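Local atomic coordinates of tyrosine--tRNA ligase (Pyrococcus horikoshii, PDB entry 2CYC), a protein that probably activates tyrosine with ATP and then transfers it to the acceptor end of tRNA(Tyr), working as a homodimer. Residues Pro33-Ile38 with Lys115-Leu120; Phe40-Tyr45 with Glu88-Val93; Met153-Gly158 with Phe163-Tyr168; Lys276-Ala281 with Tyr286-Asp291. One frame throughout, in Å; residues are numbered along the deposited sequence.

Overall arrangement
Interactions 1 to 3 each include a residue that touches the bound tyrosine, whereas interaction 4 lies apart, its nearest atoms about 15 Å or more from any of theirs. Interaction 1 is a small, polar surface contact between the start of the 36-40 region and strand 117-120, across the strand between them. Interaction 2, nested along the chain inside the loop that interaction 1 closes, is buried, apolar between side chains, and packs the loop after strand 36-40 against helix 87-108. Interaction 3 is buried too, but mixes sulfur, aromatic and charged groups; it touches interaction 2 through E41 and Y168. Interactions 3 and 4 each fold a loop onto the start of the following helix, interaction 4 with apolar and ring-edge contacts.

Interaction 1: Pro33-Ile38 with Lys115-Leu120; sequences PLQHYI and KVEFVL. With TYR (tyrosine), chain C.
In the mixed sheet of this class I synthetase's Rossmann-type fold, where strands 36-40, 69-72 and 117-120 run parallel, Q35 and E117 meet from opposite directions across strand 69-72, the middle one of the three. The contact is small and near the surface, where long polar side chains suit the place. Q35 has CG anti to its nitrogen (chi1 172°) and then bends at chi2, which carries its amide over to the glutamate. Q35 OE1 as modelled lies 3.2 Å from E117 OE2, though which way round the amide sits is uncertain; its plane and that of the carboxylate are 22° apart. E117 reaches over with an extended chain, and its OE2 forms a salt bridge with R69 of the intervening strand, a firm cationic mate. Two residues on from Q35, Y37 belongs to the tyrosine pocket. The Y37 OH and the ligand OH lie 2.8 Å apart, probably hydrogen-bonded, the ligand hydroxyl at the edge of the Y37 ring and in its plane; the ligand is also held by D175. A phenylalanine here would lack the hydroxyl and would probably leave the ligand OH with one polar partner fewer. Y37 OH is also 3.4 Å from CE1 of the bound tyrosine.

Interaction 2: Phe40-Tyr45 with Glu88-Val93; sequences FEISGY and EVIQEV. With TYR (tyrosine), chain C.
With chi1 at -50°, I42 keeps CG1 beside its backbone nitrogen and throws CG2 to the far side, where that methyl meets V93; there CG1 stands opposite the valine's own nitrogen (chi1 169°) and comes forward to receive it. The two side chains run alongside one another in opposite senses, and I42 CG2 to V93 CG1 is 3.5 Å, closer than carbons usually pack. The same methyl rests 3.5 Å from the carbonyl O of I90, while I42 CB lies 3.9 Å from I90 CG2. One beta-branched residue of the loop thus sits against two of helix 87-108 that are three positions apart and so lie on one face of the helix. The backbones are near at this point, with the CA atoms of I42 and I90 6.1 Å apart, and compact branched side chains suit so narrow a space.

The loop leads from strand 36-40 into helix 48-63 and towards the HIGH signature of class I synthetases, which appears here as HLGT. G44 has a backbone conformation (phi 160°) in which a side chain would jam against the preceding carbonyl. Just before I42, E41 lines the substrate pocket: its backbone N is 3.9 Å from CB of the bound tyrosine, and its OE2 is hydrogen-bonded to N80 and Y168. Between side chains the contact is apolar, which suggests that close fit and burial hold I42 on I90 and V93, while a hydrogen bond from I42 N to S77 OG adds a polar tie.

Interaction 3: Met153-Gly158 with Phe163-Tyr168; sequences MGRQMG and FAKLIY. With TYR (tyrosine), chain C.
M153 lies flat over one face of the Y168 ring, and here the contact is tight. Its CG occupies the crowded position between backbone N and carbonyl carbon (chi1 72°), and the chain bends at chi3, which lays SD 4.1 Å from the ring centroid of Y168 and brings CE down to 3.7 Å from Y168 CB. This is a Met-aromatic contact, joined by a CH-pi approach of M153 CB to the same ring. A flexible, polarisable thioether suits such a slot between an aromatic face and a helix turn. The helix is 164-178, whose start carries part of the tyrosine site: Y168 OH accepts a hydrogen bond from the ligand N at 2.8 Å, the amino group coming in the plane of the ring at its edge, and E41 bonds to the same hydroxyl.

R155 and M157 are the partly exposed residues of the contact. K165, itself buried, crosses R155 at about a right angle and sets CE over the centre of the guanidinium face, 3.2 Å from R155 CZ, an approach short enough to be read with caution. The lysine NZ is salt-bridged to D81 and D162, which probably offsets the positive charge of R155 close by; R155 NE bonds to N80. The looseness is at the far end, where M157 SD only just reaches L166 CD1, at 4.5 Å.

Interaction 4: Lys276-Ala281 with Tyr286-Asp291; sequences KAFCPA and YNPVLD
The chain doubles back here at 131° between the touching parts of the two segments, bringing the CA atoms of C279 and N287 to 5.3 Å apart just before helix 288-297. F278 and Y286 cross at about a right angle, and F278 CE2 comes to the edge of the Y286 ring, 3.9 Å from Y286 CD1. The edge of the phenylalanine ring receives P288 CD, 3.7 Å from F278 CD2, while P280 of its own segment sits over one face of the ring and W235 meets it edge-to-face. Beside them V289 CG2 fills the space between two small residues, 3.6 Å from C279 CB and 3.8 Å from A277 CB.

N287 takes the N-cap position, and P288 suits the first turn because it needs no N-H there and its ring already fixes a helical phi. C279 SG lies alongside the N287 amide, 3.6 Å from OD1 as modelled. Replacing N287 with an alanine takes the amide away and would probably open a gap beside the sulfur while depriving the helix start of its polar side chain. Helices 322-330 and 336-350 pack on this corner, and Y286 leans on helix 240-250, which precedes the KMSKS region. Joining rings, methyls and a thiol, the contact suggests that shape and burial contribute much to the turn, with hydrogen bonds from F278 to L229 and from K340 to A277 O adding to them.

Interaction 1: Pro33-Ile38 with Lys115-Leu120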
# COMPACT_ATOMS: atom_id res chain seq x y z
N PRO A 33 -23.31 8.47 -15.69
CA PRO A 33 -22.38 7.93 -16.69
C PRO A 33 -22.31 6.42 -16.56
O PRO A 33 -22.38 5.89 -15.45
CB PRO A 33 -21.05 8.61 -16.33
CG PRO A 33 -21.21 8.94 -14.86
CD PRO A 33 -22.64 9.42 -14.80
N LEU A 34 -22.19 5.73 -17.68
CA LEU A 34 -22.13 4.27 -17.68
C LEU A 34 -20.78 3.81 -18.21
O LEU A 34 -20.59 3.61 -19.42
CB LEU A 34 -23.26 3.69 -18.55
CG LEU A 34 -24.68 4.05 -18.08
CD1 LEU A 34 -25.72 3.58 -19.07
CD2 LEU A 34 -24.92 3.44 -16.72
N GLN A 35 -19.82 3.66 -17.30
CA GLN A 35 -18.50 3.22 -17.68
C GLN A 35 -18.26 1.86 -17.05
O GLN A 35 -18.27 1.71 -15.83
CB GLN A 35 -17.44 4.21 -17.20
CG GLN A 35 -16.01 3.72 -17.39
CD GLN A 35 -15.59 3.69 -18.85
OE1 GLN A 35 -15.38 2.62 -19.45
NE2 GLN A 35 -15.48 4.87 -19.43
N HIS A 36 -18.05 0.87 -17.90
CA HIS A 36 -17.78 -0.47 -17.44
C HIS A 36 -16.29 -0.75 -17.54
O HIS A 36 -15.53 0.03 -18.13
CB HIS A 36 -18.55 -1.49 -18.31
CG HIS A 36 -17.83 -2.80 -18.50
ND1 HIS A 36 -16.68 -2.91 -19.25
CD2 HIS A 36 -18.11 -4.05 -18.06
CE1 HIS A 36 -16.28 -4.17 -19.26
NE2 HIS A 36 -17.13 -4.88 -18.55
N TYR A 37 -15.90 -1.85 -16.92
CA TYR A 37 -14.55 -2.36 -16.99
C TYR A 37 -14.54 -3.74 -16.36
O TYR A 37 -15.42 -4.10 -15.57
CB TYR A 37 -13.56 -1.43 -16.27
CG TYR A 37 -13.01 -1.94 -14.94
CD1 TYR A 37 -11.63 -2.05 -14.72
CD2 TYR A 37 -13.87 -2.23 -13.87
CE1 TYR A 37 -11.12 -2.43 -13.47
CE2 TYR A 37 -13.37 -2.61 -12.62
CZ TYR A 37 -12.00 -2.70 -12.42
OH TYR A 37 -11.52 -3.00 -11.17
N ILE A 38 -13.54 -4.52 -16.75
CA ILE A 38 -13.30 -5.82 -16.18
C ILE A 38 -11.80 -5.99 -16.34
O ILE A 38 -11.24 -5.82 -17.43
CB ILE A 38 -14.12 -6.99 -16.85
CG1 ILE A 38 -13.69 -8.32 -16.23
CG2 ILE A 38 -13.95 -7.01 -18.37
CD1 ILE A 38 -14.63 -9.50 -16.52
N LYS A 115 -15.28 -1.25 -30.37
CA LYS A 115 -15.90 -0.28 -29.49
C LYS A 115 -15.57 -0.57 -28.03
O LYS A 115 -16.19 -0.01 -27.13
CB LYS A 115 -17.41 -0.25 -29.72
CG LYS A 115 -17.81 0.24 -31.11
CD LYS A 115 -19.32 0.29 -31.26
CE LYS A 115 -19.73 0.69 -32.67
NZ LYS A 115 -19.16 2.01 -33.06
N VAL A 116 -14.59 -1.43 -27.82
CA VAL A 116 -14.16 -1.77 -26.47
C VAL A 116 -12.85 -1.04 -26.18
O VAL A 116 -11.92 -1.09 -26.98
CB VAL A 116 -13.94 -3.30 -26.31
CG1 VAL A 116 -13.35 -3.60 -24.94
CG2 VAL A 116 -15.26 -4.06 -26.50
N GLU A 117 -12.78 -0.34 -25.06
CA GLU A 117 -11.56 0.36 -24.67
C GLU A 117 -10.61 -0.67 -24.06
O GLU A 117 -11.05 -1.57 -23.33
CB GLU A 117 -11.88 1.44 -23.62
CG GLU A 117 -12.75 2.57 -24.17
CD GLU A 117 -13.34 3.45 -23.08
OE1 GLU A 117 -13.79 4.57 -23.41
OE2 GLU A 117 -13.37 3.03 -21.90
N PHE A 118 -9.33 -0.56 -24.39
CA PHE A 118 -8.31 -1.44 -23.84
C PHE A 118 -7.30 -0.55 -23.11
O PHE A 118 -6.69 0.34 -23.71
CB PHE A 118 -7.64 -2.27 -24.94
CG PHE A 118 -8.46 -3.44 -25.40
CD1 PHE A 118 -9.47 -3.27 -26.35
CD2 PHE A 118 -8.27 -4.70 -24.83
CE1 PHE A 118 -10.28 -4.34 -26.72
CE2 PHE A 118 -9.07 -5.78 -25.20
CZ PHE A 118 -10.08 -5.61 -26.14
N VAL A 119 -7.14 -0.79 -21.81
CA VAL A 119 -6.25 0.00 -20.97
C VAL A 119 -5.22 -0.86 -20.23
O VAL A 119 -5.58 -1.80 -19.53
CB VAL A 119 -7.08 0.80 -19.92
CG1 VAL A 119 -6.18 1.42 -18.87
CG2 VAL A 119 -7.90 1.89 -20.62
N LEU A 120 -3.94 -0.54 -20.41
CA LEU A 120 -2.88 -1.24 -19.70
C LEU A 120 -2.87 -0.57 -18.32
O LEU A 120 -2.73 0.65 -18.25
CB LEU A 120 -1.54 -1.03 -20.41
CG LEU A 120 -0.34 -1.84 -19.90
CD1 LEU A 120 -0.68 -3.33 -19.96
CD2 LEU A 120 0.90 -1.53 -20.74
N TYR C . -8.07 -9.69 -9.50
CA TYR C . -8.46 -9.97 -10.91
C TYR C . -8.20 -11.44 -11.26
O TYR C . -7.57 -12.14 -10.44
CB TYR C . -7.67 -9.06 -11.86
CG TYR C . -7.98 -7.59 -11.69
CD1 TYR C . -9.27 -7.10 -11.90
CD2 TYR C . -6.98 -6.68 -11.32
CE1 TYR C . -9.56 -5.73 -11.74
CE2 TYR C . -7.26 -5.32 -11.17
CZ TYR C . -8.55 -4.85 -11.37
OH TYR C . -8.81 -3.51 -11.20
OXT TYR C . -8.62 -11.87 -12.35

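Interaction 2: Phe40-Tyr45 with Glu88-Val93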
# COMPACT_ATOMS: atom_id res chain seq x y z
N PHE A 40 -8.08 -8.09 -15.84
CA PHE A 40 -7.57 -9.45 -15.93
C PHE A 40 -6.09 -9.46 -15.61
O PHE A 40 -5.34 -8.57 -16.01
CB PHE A 40 -7.71 -10.03 -17.34
CG PHE A 40 -9.09 -10.01 -17.88
CD1 PHE A 40 -9.56 -8.90 -18.59
CD2 PHE A 40 -9.93 -11.11 -17.71
CE1 PHE A 40 -10.84 -8.90 -19.13
CE2 PHE A 40 -11.21 -11.11 -18.25
CZ PHE A 40 -11.66 -10.00 -18.96
N GLU A 41 -5.68 -10.49 -14.89
CA GLU A 41 -4.27 -10.65 -14.63
C GLU A 41 -3.72 -11.20 -15.95
O GLU A 41 -4.47 -11.77 -16.75
CB GLU A 41 -4.05 -11.66 -13.51
CG GLU A 41 -4.20 -11.07 -12.11
CD GLU A 41 -3.54 -11.94 -11.04
OE1 GLU A 41 -2.84 -12.90 -11.42
OE2 GLU A 41 -3.71 -11.65 -9.84
N ILE A 42 -2.43 -11.04 -16.18
CA ILE A 42 -1.79 -11.53 -17.40
C ILE A 42 -0.88 -12.69 -16.97
O ILE A 42 0.11 -12.48 -16.26
CB ILE A 42 -0.95 -10.40 -18.04
CG1 ILE A 42 -1.80 -9.12 -18.16
CG2 ILE A 42 -0.43 -10.83 -19.40
CD1 ILE A 42 -3.06 -9.25 -19.06
N SER A 43 -1.21 -13.91 -17.37
CA SER A 43 -0.38 -15.05 -16.93
C SER A 43 -0.65 -16.39 -17.58
O SER A 43 -0.40 -17.42 -16.96
CB SER A 43 -0.54 -15.24 -15.43
OG SER A 43 -1.88 -15.59 -15.13
N GLY A 44 -1.17 -16.40 -18.81
CA GLY A 44 -1.43 -17.67 -19.46
C GLY A 44 -2.42 -17.58 -20.60
O GLY A 44 -2.90 -16.49 -20.94
N TYR A 45 -2.74 -18.73 -21.18
CA TYR A 45 -3.68 -18.80 -22.28
C TYR A 45 -5.09 -18.48 -21.80
O TYR A 45 -5.45 -18.79 -20.67
CB TYR A 45 -3.65 -20.19 -22.93
CG TYR A 45 -2.32 -20.50 -23.59
CD1 TYR A 45 -1.44 -21.43 -23.03
CD2 TYR A 45 -1.94 -19.86 -24.77
CE1 TYR A 45 -0.21 -21.70 -23.62
CE2 TYR A 45 -0.71 -20.13 -25.37
CZ TYR A 45 0.15 -21.05 -24.79
OH TYR A 45 1.37 -21.31 -25.38
N GLU A 88 8.16 -6.84 -17.47
CA GLU A 88 8.42 -6.61 -18.89
C GLU A 88 7.70 -7.65 -19.76
O GLU A 88 7.07 -7.31 -20.75
CB GLU A 88 9.92 -6.72 -19.17
CG GLU A 88 10.77 -5.77 -18.39
CD GLU A 88 11.09 -4.53 -19.17
OE1 GLU A 88 10.13 -3.84 -19.59
OE2 GLU A 88 12.30 -4.24 -19.37
N VAL A 89 7.84 -8.92 -19.39
CA VAL A 89 7.22 -10.00 -20.13
C VAL A 89 5.70 -9.91 -19.99
O VAL A 89 4.96 -10.17 -20.94
CB VAL A 89 7.72 -11.38 -19.65
CG1 VAL A 89 6.97 -12.49 -20.37
CG2 VAL A 89 9.22 -11.50 -19.95
N ILE A 90 5.25 -9.56 -18.78
CA ILE A 90 3.82 -9.42 -18.52
C ILE A 90 3.24 -8.39 -19.48
O ILE A 90 2.20 -8.62 -20.11
CB ILE A 90 3.59 -8.97 -17.05
CG1 ILE A 90 3.77 -10.17 -16.13
CG2 ILE A 90 2.20 -8.33 -16.88
CD1 ILE A 90 3.89 -9.81 -14.65
N GLN A 91 3.93 -7.26 -19.62
CA GLN A 91 3.47 -6.20 -20.51
C GLN A 91 3.47 -6.56 -21.99
O GLN A 91 2.57 -6.18 -22.73
CB GLN A 91 4.30 -4.93 -20.24
CG GLN A 91 3.90 -4.28 -18.91
CD GLN A 91 4.80 -3.14 -18.47
OE1 GLN A 91 4.35 -2.22 -17.78
NE2 GLN A 91 6.06 -3.19 -18.86
N GLU A 92 4.47 -7.32 -22.42
CA GLU A 92 4.53 -7.73 -23.81
C GLU A 92 3.39 -8.69 -24.11
O GLU A 92 2.71 -8.58 -25.14
CB GLU A 92 5.88 -8.40 -24.11
CG GLU A 92 5.87 -9.16 -25.42
CD GLU A 92 7.25 -9.57 -25.87
OE1 GLU A 92 8.07 -9.98 -25.02
OE2 GLU A 92 7.51 -9.50 -27.10
N VAL A 93 3.18 -9.64 -23.19
CA VAL A 93 2.11 -10.62 -23.32
C VAL A 93 0.74 -9.96 -23.33
O VAL A 93 -0.12 -10.30 -24.14
CB VAL A 93 2.15 -11.65 -22.16
CG1 VAL A 93 0.89 -12.49 -22.17
CG2 VAL A 93 3.39 -12.55 -22.30
N TYR C . -8.07 -9.69 -9.50
CA TYR C . -8.46 -9.97 -10.91
C TYR C . -8.20 -11.44 -11.26
O TYR C . -7.57 -12.14 -10.44
CB TYR C . -7.67 -9.06 -11.86
CG TYR C . -7.98 -7.59 -11.69
CD1 TYR C . -9.27 -7.10 -11.90
CD2 TYR C . -6.98 -6.68 -11.32
CE1 TYR C . -9.56 -5.73 -11.74
CE2 TYR C . -7.26 -5.32 -11.17
CZ TYR C . -8.55 -4.85 -11.37
OH TYR C . -8.81 -3.51 -11.20
OXT TYR C . -8.62 -11.87 -12.35

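Interaction 3: Met153-Gly158 with Phe163-Tyr168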
# COMPACT_ATOMS: atom_id res chain seq x y z
N MET A 153 -7.20 -12.84 -5.57
CA MET A 153 -6.03 -13.06 -6.41
C MET A 153 -5.61 -14.52 -6.41
O MET A 153 -4.49 -14.86 -6.80
CB MET A 153 -4.87 -12.13 -6.02
CG MET A 153 -4.15 -12.43 -4.73
SD MET A 153 -3.06 -11.00 -4.32
CE MET A 153 -4.11 -10.16 -3.35
N GLY A 154 -6.54 -15.37 -5.99
CA GLY A 154 -6.31 -16.80 -5.96
C GLY A 154 -5.40 -17.28 -4.85
O GLY A 154 -4.79 -18.34 -4.97
N ARG A 155 -5.30 -16.51 -3.77
CA ARG A 155 -4.44 -16.88 -2.65
C ARG A 155 -5.18 -16.91 -1.33
O ARG A 155 -6.30 -16.42 -1.21
CB ARG A 155 -3.29 -15.89 -2.50
CG ARG A 155 -2.27 -15.99 -3.58
CD ARG A 155 -1.38 -14.78 -3.61
NE ARG A 155 -0.54 -14.82 -4.80
CZ ARG A 155 0.47 -15.65 -4.97
NH1 ARG A 155 0.79 -16.51 -4.01
NH2 ARG A 155 1.16 -15.64 -6.10
N GLN A 156 -4.52 -17.51 -0.34
CA GLN A 156 -5.04 -17.59 1.00
C GLN A 156 -3.97 -16.92 1.86
O GLN A 156 -2.80 -16.89 1.48
CB GLN A 156 -5.22 -19.05 1.43
CG GLN A 156 -6.31 -19.79 0.68
CD GLN A 156 -7.63 -19.03 0.64
OE1 GLN A 156 -8.11 -18.53 1.67
NE2 GLN A 156 -8.24 -18.94 -0.54
N MET A 157 -4.37 -16.36 2.99
CA MET A 157 -3.42 -15.70 3.87
C MET A 157 -2.32 -16.64 4.34
O MET A 157 -2.58 -17.59 5.08
CB MET A 157 -4.15 -15.11 5.08
CG MET A 157 -4.71 -13.71 4.84
SD MET A 157 -3.41 -12.54 4.32
CE MET A 157 -2.40 -12.48 5.77
N GLY A 158 -1.10 -16.38 3.90
CA GLY A 158 0.04 -17.20 4.29
C GLY A 158 0.84 -16.54 5.39
O GLY A 158 0.85 -15.31 5.52
N PHE A 163 4.25 -8.07 1.64
CA PHE A 163 3.32 -6.98 1.80
C PHE A 163 2.65 -6.47 0.53
O PHE A 163 1.50 -6.04 0.57
CB PHE A 163 3.98 -5.80 2.53
CG PHE A 163 3.01 -4.71 2.90
CD1 PHE A 163 3.03 -3.49 2.25
CD2 PHE A 163 2.03 -4.94 3.87
CE1 PHE A 163 2.09 -2.50 2.55
CE2 PHE A 163 1.08 -3.96 4.18
CZ PHE A 163 1.11 -2.74 3.51
N ALA A 164 3.36 -6.53 -0.60
CA ALA A 164 2.82 -6.04 -1.86
C ALA A 164 1.50 -6.71 -2.22
O ALA A 164 0.62 -6.07 -2.80
CB ALA A 164 3.83 -6.25 -3.00
N LYS A 165 1.35 -7.99 -1.87
CA LYS A 165 0.12 -8.72 -2.18
C LYS A 165 -1.09 -8.18 -1.45
O LYS A 165 -2.21 -8.32 -1.93
CB LYS A 165 0.29 -10.22 -1.90
CG LYS A 165 1.20 -10.90 -2.92
CD LYS A 165 1.32 -12.41 -2.69
CE LYS A 165 2.03 -13.07 -3.86
NZ LYS A 165 3.34 -12.43 -4.15
N LEU A 166 -0.85 -7.57 -0.29
CA LEU A 166 -1.93 -6.96 0.49
C LEU A 166 -2.33 -5.62 -0.14
O LEU A 166 -3.44 -5.14 0.04
CB LEU A 166 -1.49 -6.74 1.94
CG LEU A 166 -1.61 -7.92 2.92
CD1 LEU A 166 -3.07 -8.26 3.10
CD2 LEU A 166 -0.85 -9.13 2.40
N ILE A 167 -1.40 -5.01 -0.87
CA ILE A 167 -1.72 -3.74 -1.53
C ILE A 167 -2.64 -3.99 -2.73
O ILE A 167 -3.54 -3.20 -3.02
CB ILE A 167 -0.43 -3.02 -1.99
CG1 ILE A 167 0.45 -2.71 -0.77
CG2 ILE A 167 -0.77 -1.74 -2.77
CD1 ILE A 167 1.81 -2.15 -1.13
N TYR A 168 -2.42 -5.11 -3.41
CA TYR A 168 -3.20 -5.51 -4.59
C TYR A 168 -4.73 -5.27 -4.49
O TYR A 168 -5.33 -4.64 -5.36
CB TYR A 168 -2.90 -6.99 -4.89
CG TYR A 168 -3.56 -7.62 -6.11
CD1 TYR A 168 -2.79 -8.31 -7.04
CD2 TYR A 168 -4.94 -7.61 -6.28
CE1 TYR A 168 -3.38 -8.98 -8.11
CE2 TYR A 168 -5.54 -8.28 -7.35
CZ TYR A 168 -4.75 -8.97 -8.26
OH TYR A 168 -5.32 -9.63 -9.33
N TYR C . -8.07 -9.69 -9.50
CA TYR C . -8.46 -9.97 -10.91
C TYR C . -8.20 -11.44 -11.26
O TYR C . -7.57 -12.14 -10.44
CB TYR C . -7.67 -9.06 -11.86
CG TYR C . -7.98 -7.59 -11.69
CD1 TYR C . -9.27 -7.10 -11.90
CD2 TYR C . -6.98 -6.68 -11.32
CE1 TYR C . -9.56 -5.73 -11.74
CE2 TYR C . -7.26 -5.32 -11.17
CZ TYR C . -8.55 -4.85 -11.37
OH TYR C . -8.81 -3.51 -11.20
OXT TYR C . -8.62 -11.87 -12.35

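Interaction 4: Lys276-Ala281 with Tyr286-Asp291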
# COMPACT_ATOMS: atom_id res chain seq x y z
N LYS A 276 -12.56 -36.67 -22.52
CA LYS A 276 -12.23 -37.11 -21.16
C LYS A 276 -12.88 -36.32 -20.05
O LYS A 276 -12.65 -36.59 -18.88
CB LYS A 276 -10.71 -37.13 -20.94
CG LYS A 276 -9.87 -36.62 -22.08
CD LYS A 276 -8.56 -37.39 -22.16
CE LYS A 276 -7.49 -36.62 -22.90
NZ LYS A 276 -7.12 -35.34 -22.21
N ALA A 277 -13.71 -35.34 -20.41
CA ALA A 277 -14.37 -34.50 -19.41
C ALA A 277 -15.24 -35.30 -18.45
O ALA A 277 -15.80 -36.34 -18.81
CB ALA A 277 -15.23 -33.45 -20.10
N PHE A 278 -15.36 -34.82 -17.21
CA PHE A 278 -16.19 -35.47 -16.20
C PHE A 278 -17.63 -35.14 -16.58
O PHE A 278 -17.98 -33.98 -16.77
CB PHE A 278 -15.86 -34.90 -14.82
CG PHE A 278 -16.62 -35.56 -13.69
CD1 PHE A 278 -16.33 -36.86 -13.28
CD2 PHE A 278 -17.61 -34.86 -13.00
CE1 PHE A 278 -17.00 -37.45 -12.21
CE2 PHE A 278 -18.29 -35.44 -11.93
CZ PHE A 278 -17.98 -36.74 -11.53
N CYS A 279 -18.46 -36.18 -16.69
CA CYS A 279 -19.86 -36.01 -17.07
C CYS A 279 -20.61 -37.31 -16.80
O CYS A 279 -20.97 -38.04 -17.74
CB CYS A 279 -19.94 -35.65 -18.56
SG CYS A 279 -21.59 -35.35 -19.23
N PRO A 280 -20.85 -37.62 -15.52
CA PRO A 280 -21.55 -38.84 -15.10
C PRO A 280 -22.96 -38.90 -15.65
O PRO A 280 -23.69 -37.91 -15.63
CB PRO A 280 -21.57 -38.74 -13.57
CG PRO A 280 -20.40 -37.87 -13.26
CD PRO A 280 -20.46 -36.82 -14.35
N ALA A 281 -23.34 -40.07 -16.15
CA ALA A 281 -24.67 -40.25 -16.71
C ALA A 281 -25.72 -39.85 -15.67
O ALA A 281 -25.62 -40.22 -14.49
CB ALA A 281 -24.86 -41.71 -17.13
N TYR A 286 -23.48 -31.82 -10.17
CA TYR A 286 -22.11 -31.42 -10.46
C TYR A 286 -21.75 -32.09 -11.77
O TYR A 286 -21.49 -33.30 -11.83
CB TYR A 286 -21.15 -31.85 -9.34
CG TYR A 286 -19.76 -31.32 -9.57
CD1 TYR A 286 -18.93 -31.91 -10.51
CD2 TYR A 286 -19.32 -30.17 -8.91
CE1 TYR A 286 -17.69 -31.37 -10.81
CE2 TYR A 286 -18.07 -29.62 -9.21
CZ TYR A 286 -17.26 -30.22 -10.16
OH TYR A 286 -16.04 -29.68 -10.48
N ASN A 287 -21.71 -31.30 -12.83
CA ASN A 287 -21.40 -31.80 -14.16
C ASN A 287 -20.79 -30.67 -14.99
O ASN A 287 -21.51 -29.80 -15.49
CB ASN A 287 -22.71 -32.30 -14.78
CG ASN A 287 -22.51 -33.05 -16.08
OD1 ASN A 287 -23.23 -34.01 -16.37
ND2 ASN A 287 -21.55 -32.61 -16.88
N PRO A 288 -19.46 -30.67 -15.13
CA PRO A 288 -18.78 -29.62 -15.91
C PRO A 288 -19.33 -29.47 -17.32
O PRO A 288 -19.46 -28.35 -17.83
CB PRO A 288 -17.33 -30.08 -15.89
CG PRO A 288 -17.23 -30.78 -14.55
CD PRO A 288 -18.49 -31.59 -14.52
N VAL A 289 -19.67 -30.59 -17.95
CA VAL A 289 -20.19 -30.52 -19.30
C VAL A 289 -21.54 -29.81 -19.37
O VAL A 289 -21.74 -28.96 -20.23
CB VAL A 289 -20.31 -31.92 -19.94
CG1 VAL A 289 -20.93 -31.79 -21.33
CG2 VAL A 289 -18.93 -32.58 -20.03
N LEU A 290 -22.46 -30.16 -18.47
CA LEU A 290 -23.77 -29.52 -18.47
C LEU A 290 -23.60 -28.04 -18.12
O LEU A 290 -24.36 -27.19 -18.58
CB LEU A 290 -24.73 -30.18 -17.47
CG LEU A 290 -25.33 -31.56 -17.80
CD1 LEU A 290 -26.17 -32.04 -16.61
CD2 LEU A 290 -26.20 -31.48 -19.06
N ASP A 291 -22.59 -27.75 -17.29
CA ASP A 291 -22.28 -26.38 -16.87
C ASP A 291 -21.98 -25.54 -18.13
O ASP A 291 -22.49 -24.44 -18.29
CB ASP A 291 -21.07 -26.40 -15.93
CG ASP A 291 -20.77 -25.04 -15.31
OD1 ASP A 291 -19.65 -24.52 -15.51
OD2 ASP A 291 -21.65 -24.48 -14.61